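Local coordinates for protein leucine aminopeptidase A1, chloroplastic (Solanum lycopersicum, PDB 5D8N) that removes N-terminal amino acids from peptides as a magnesium-dependent M17 aminopeptidase that works as a homohexamer and also has chaperone activity, at residues 379-384 and 470-475; 407-412 and 497-502. The protein carries 1 engineered substitution. All blocks are in the same frame, centred on the assembly; numbering follows the deposited sequence.

Overall arrangement
Four segments of the catalytic domain meet in alternating order along the chain. From the N terminus, residues 379-384 leave a small three-stranded sheet and run toward helix 388-401, which leads to 407-412 in the large mixed sheet. The chain then wanders through further strands and helices until 470-475 returns to 379-384, closing contact 1 over 85 residues. Helix 479-488 follows, and 497-502 joins 407-412, closing contact 2 over 84 residues. The two loops therefore cross. The contacts do not touch, their centres lying about 19 Å apart, but helices 388-401 and 479-488 pack against both and so tie the small sheet to the large one.

Contact 1 of 2, residues 379-384 and 470-475; sequences IEVNNT and MINTGP
At the edge of a small three-stranded sheet in the catalytic domain, Glu380 and Ile471 pair as parallel neighbours. Glu380 N makes a nearly straight hydrogen bond to Met470 O (2.8 Å), whereas the return bond from Asn472 N to Glu380 O is weak. Ile379 and Met470 lie side by side, CG1 against CG at 4.0 Å, and Phe486 of helix 479-488 touches both. Ile379 CG2 abuts Asn472 CB at 3.8 Å. On the opposite face from Ile379, the extended side chain of Glu380 crosses that of Ile471 obliquely, OE1 close to Ile471 CG2 and hydrogen-bonded to Ser465 OG; OE2 forms a salt bridge with Lys323 of a neighbouring subunit.

Beyond an inverse gamma turn centred on Val381, asparagine amides replace sheet pairing. The amide of Asn472 grips one residue twice: Asn383 N reaches a lone pair of Asn472 OD1 (3.2 Å), and Asn472 ND2 gives a straight bond to Asn383 O (3.0 Å). That ND2 also binds Ala386 O, which further fixes the amide. With chi1 at 63°, Asn382 folds over to the other segment, where its ND2 meets a lone pair of Thr473 O (2.9 Å) and OD1 receives weak bonds from Asn472 N and Thr473 N. The two amide planes stand 89° apart, and the acceptors Asn382 OD1 and Asn472 OD1 come to 2.7 Å with no hydrogen bond between them. Thr473 OG1 lies 3.3 Å from Asn383 CB, and Asn383 stands two residues before the magnesium ligand Asp385, while Asn472 O takes a weak bond from Arg389, a predicted active-site residue.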
# COMPACT_ATOMS: atom_id res chain seq x y z
N ILE A 379 26.66 14.79 5.74
CA ILE A 379 25.29 14.30 5.86
C ILE A 379 25.00 13.27 4.81
O ILE A 379 25.20 13.51 3.62
CB ILE A 379 24.27 15.45 5.66
CG1 ILE A 379 24.56 16.57 6.65
CG2 ILE A 379 22.84 14.96 5.82
CD1 ILE A 379 24.18 17.93 6.08
N GLU A 380 24.66 12.07 5.27
CA GLU A 380 24.21 11.03 4.37
C GLU A 380 22.73 11.19 4.08
O GLU A 380 21.90 11.21 4.99
CB GLU A 380 24.45 9.63 4.95
CG GLU A 380 23.92 8.52 4.06
CD GLU A 380 24.13 7.13 4.65
OE1 GLU A 380 24.27 6.98 5.90
OE2 GLU A 380 24.26 6.23 3.79
N VAL A 381 22.41 11.38 2.82
CA VAL A 381 21.04 11.75 2.48
C VAL A 381 20.26 10.47 2.27
O VAL A 381 20.16 9.97 1.17
CB VAL A 381 21.01 12.69 1.25
CG1 VAL A 381 19.57 13.03 0.89
CG2 VAL A 381 21.78 13.96 1.54
N ASN A 382 19.70 9.92 3.34
CA ASN A 382 18.96 8.67 3.23
C ASN A 382 17.55 8.87 2.69
O ASN A 382 16.90 7.90 2.30
CB ASN A 382 18.90 7.93 4.57
CG ASN A 382 18.15 8.72 5.63
OD1 ASN A 382 18.42 9.89 5.83
ND2 ASN A 382 17.34 8.04 6.42
N ASN A 383 17.07 10.12 2.66
CA ASN A 383 15.71 10.37 2.18
C ASN A 383 15.64 11.69 1.42
O ASN A 383 15.77 12.76 2.03
CB ASN A 383 14.76 10.41 3.38
CG ASN A 383 13.31 10.59 2.99
OD1 ASN A 383 12.89 10.27 1.89
ND2 ASN A 383 12.54 11.12 3.92
N THR A 384 15.40 11.61 0.12
CA THR A 384 15.33 12.78 -0.74
C THR A 384 14.03 13.59 -0.65
O THR A 384 13.94 14.69 -1.19
CB THR A 384 15.57 12.43 -2.22
OG1 THR A 384 14.65 11.41 -2.61
CG2 THR A 384 17.02 11.95 -2.42
N MET A 470 26.06 12.08 10.06
CA MET A 470 24.66 11.95 10.40
C MET A 470 23.91 11.60 9.14
O MET A 470 24.42 11.79 8.04
CB MET A 470 24.09 13.22 11.00
CG MET A 470 23.93 14.37 9.99
SD MET A 470 23.82 16.02 10.76
CE MET A 470 25.51 16.34 11.20
N ILE A 471 22.69 11.09 9.33
CA ILE A 471 21.74 10.98 8.23
C ILE A 471 20.81 12.18 8.29
O ILE A 471 20.77 12.86 9.31
CB ILE A 471 20.92 9.67 8.30
CG1 ILE A 471 20.09 9.60 9.59
CG2 ILE A 471 21.82 8.45 8.15
CD1 ILE A 471 19.35 8.29 9.79
N ASN A 472 20.00 12.40 7.25
CA ASN A 472 19.10 13.53 7.21
C ASN A 472 17.69 13.26 7.72
O ASN A 472 17.02 14.17 8.21
CB ASN A 472 19.09 14.20 5.83
CG ASN A 472 18.24 13.45 4.83
OD1 ASN A 472 18.45 12.26 4.58
ND2 ASN A 472 17.39 14.18 4.13
N THR A 473 17.30 11.99 7.83
CA THR A 473 15.94 11.64 8.20
C THR A 473 15.88 10.46 9.15
O THR A 473 16.37 9.38 8.85
CB THR A 473 15.16 11.24 6.94
OG1 THR A 473 15.15 12.36 6.04
CG2 THR A 473 13.74 10.90 7.28
N GLY A 474 15.29 10.70 10.31
CA GLY A 474 15.16 9.69 11.35
C GLY A 474 13.85 8.95 11.19
O GLY A 474 13.15 9.11 10.20
N PRO A 475 13.57 8.04 12.13
CA PRO A 475 12.30 7.32 12.07
C PRO A 475 11.05 8.22 12.18
O PRO A 475 11.14 9.40 12.52
CB PRO A 475 12.39 6.34 13.24
CG PRO A 475 13.48 6.84 14.12
CD PRO A 475 14.40 7.69 13.29

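Contact 2 of 2, residues 407-412 and 497-502; sequences IIDLAT and WLHLDV
Asp409 holds two aromatic side chains of the adjacent strand at once, one with each carboxylate oxygen. His499 ND1 gives its hydrogen to Asp409 OD1 (2.7 Å), approaching on the syn side with the oxygen close to the imidazole plane. Trp497 NE1 donates a hydrogen bond to Asp409 OD2 at 2.9 Å, nearly along the C-O bond and at the edge of the indole, whose plane lies 26° from that of the carboxylate. A chi1 of 80° sets Asp409 CG between its own backbone N and carbonyl carbon and swings the group across to the neighbouring strand.

Beneath this cluster runs a parallel ladder of regular register, with strand axes 4.7 Å apart. Its five backbone bonds alternate in direction, and the last, from Val502 N to Ala411 O at the strand end, comes from above the carbonyl plane. The pairing joins two adjacent interior strands of the large mixed sheet, and strand 293-305 lies on the far side of 407-411. Every residue here is buried, so the looser part is not a solvent edge but the apolar face: Leu410 and Leu500 lie side by side, CG to CB at 4.1 Å, and Ile408 CG2 stands 4.2 Å from Leu498 CD2. These are ordinary van der Waals separations, unlike the short polar grip on the other face, which helix 479-488 covers at Trp497 and His499.

Just past the strand, Thr412 O accepts a bond from Lys300, a magnesium ligand. A leucine in place of Asp409 would probably leave the buried Trp497 NE1 and His499 ND1 hydrogens without their acceptor and both rings freer to turn. Two N-H donors converging on one buried carboxylate are likely to stabilise its negative charge, while that charge would favour a proton on His499 ND1.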
# COMPACT_ATOMS: atom_id res chain seq x y z
N ILE A 407 18.42 33.67 16.65
CA ILE A 407 17.86 33.23 15.38
C ILE A 407 16.49 32.59 15.61
O ILE A 407 16.36 31.68 16.43
CB ILE A 407 18.77 32.18 14.71
CG1 ILE A 407 20.18 32.74 14.51
CG2 ILE A 407 18.20 31.76 13.37
CD1 ILE A 407 21.17 31.70 14.06
N ILE A 408 15.55 32.92 14.74
CA ILE A 408 14.38 32.08 14.52
C ILE A 408 14.35 31.60 13.09
O ILE A 408 14.42 32.43 12.17
CB ILE A 408 13.07 32.83 14.83
CG1 ILE A 408 13.03 33.28 16.29
CG2 ILE A 408 11.86 31.93 14.52
CD1 ILE A 408 11.78 34.05 16.67
N ASP A 409 14.17 30.29 12.88
CA ASP A 409 13.90 29.78 11.55
C ASP A 409 12.47 29.29 11.46
O ASP A 409 11.91 28.82 12.44
CB ASP A 409 14.87 28.69 11.09
CG ASP A 409 14.54 27.33 11.67
OD1 ASP A 409 13.57 26.68 11.15
OD2 ASP A 409 15.29 26.88 12.57
N LEU A 410 11.87 29.50 10.29
CA LEU A 410 10.55 28.96 9.98
C LEU A 410 10.67 28.07 8.76
O LEU A 410 11.22 28.46 7.74
CB LEU A 410 9.56 30.08 9.68
CG LEU A 410 9.03 30.81 10.93
CD1 LEU A 410 10.09 31.79 11.39
CD2 LEU A 410 7.75 31.56 10.61
N ALA A 411 10.11 26.88 8.89
CA ALA A 411 10.18 25.89 7.83
C ALA A 411 8.99 24.93 7.91
O ALA A 411 8.55 24.52 9.00
CB ALA A 411 11.47 25.10 7.94
N THR A 412 8.45 24.64 6.74
CA THR A 412 7.52 23.53 6.57
C THR A 412 8.34 22.26 6.53
O THR A 412 8.72 21.79 5.45
CB THR A 412 6.71 23.71 5.28
OG1 THR A 412 7.59 23.96 4.17
CG2 THR A 412 5.82 24.89 5.39
N TRP A 497 18.61 30.11 19.57
CA TRP A 497 18.01 29.67 18.32
C TRP A 497 16.74 28.89 18.60
O TRP A 497 16.68 28.04 19.49
CB TRP A 497 19.00 28.86 17.51
CG TRP A 497 18.36 27.95 16.49
CD1 TRP A 497 17.78 28.33 15.31
CD2 TRP A 497 18.10 26.55 16.64
NE1 TRP A 497 17.26 27.25 14.67
CE2 TRP A 497 17.47 26.13 15.45
CE3 TRP A 497 18.52 25.59 17.55
CZ2 TRP A 497 17.17 24.80 15.20
CZ3 TRP A 497 18.17 24.26 17.31
CH2 TRP A 497 17.52 23.88 16.15
N LEU A 498 15.70 29.25 17.86
CA LEU A 498 14.44 28.53 17.85
C LEU A 498 13.98 28.18 16.44
O LEU A 498 14.02 29.01 15.52
CB LEU A 498 13.36 29.34 18.55
CG LEU A 498 11.96 28.73 18.69
CD1 LEU A 498 11.34 29.27 19.95
CD2 LEU A 498 11.05 29.06 17.52
N HIS A 499 13.46 26.97 16.32
CA HIS A 499 12.99 26.42 15.05
C HIS A 499 11.47 26.29 15.13
O HIS A 499 10.94 25.68 16.06
CB HIS A 499 13.62 25.05 14.81
CG HIS A 499 12.87 24.19 13.85
ND1 HIS A 499 12.72 24.52 12.53
CD2 HIS A 499 12.35 22.94 13.98
CE1 HIS A 499 12.08 23.55 11.90
NE2 HIS A 499 11.85 22.58 12.76
N LEU A 500 10.80 26.85 14.13
CA LEU A 500 9.35 26.79 14.07
C LEU A 500 8.90 25.97 12.86
O LEU A 500 9.13 26.36 11.71
CB LEU A 500 8.80 28.21 14.05
CG LEU A 500 7.34 28.38 14.50
CD1 LEU A 500 7.15 28.00 15.95
CD2 LEU A 500 6.86 29.81 14.25
N ASP A 501 8.34 24.79 13.14
CA ASP A 501 7.84 23.89 12.10
C ASP A 501 6.39 24.28 11.80
O ASP A 501 5.44 23.95 12.54
CB ASP A 501 7.96 22.43 12.56
CG ASP A 501 7.84 21.40 11.42
OD1 ASP A 501 7.39 21.76 10.31
OD2 ASP A 501 8.22 20.21 11.63
N VAL A 502 6.21 24.94 10.66
CA VAL A 502 4.96 25.58 10.28
C VAL A 502 4.26 24.87 9.12
O VAL A 502 3.43 25.45 8.43
CB VAL A 502 5.19 27.05 9.86
CG1 VAL A 502 5.76 27.86 11.01
CG2 VAL A 502 6.12 27.18 8.67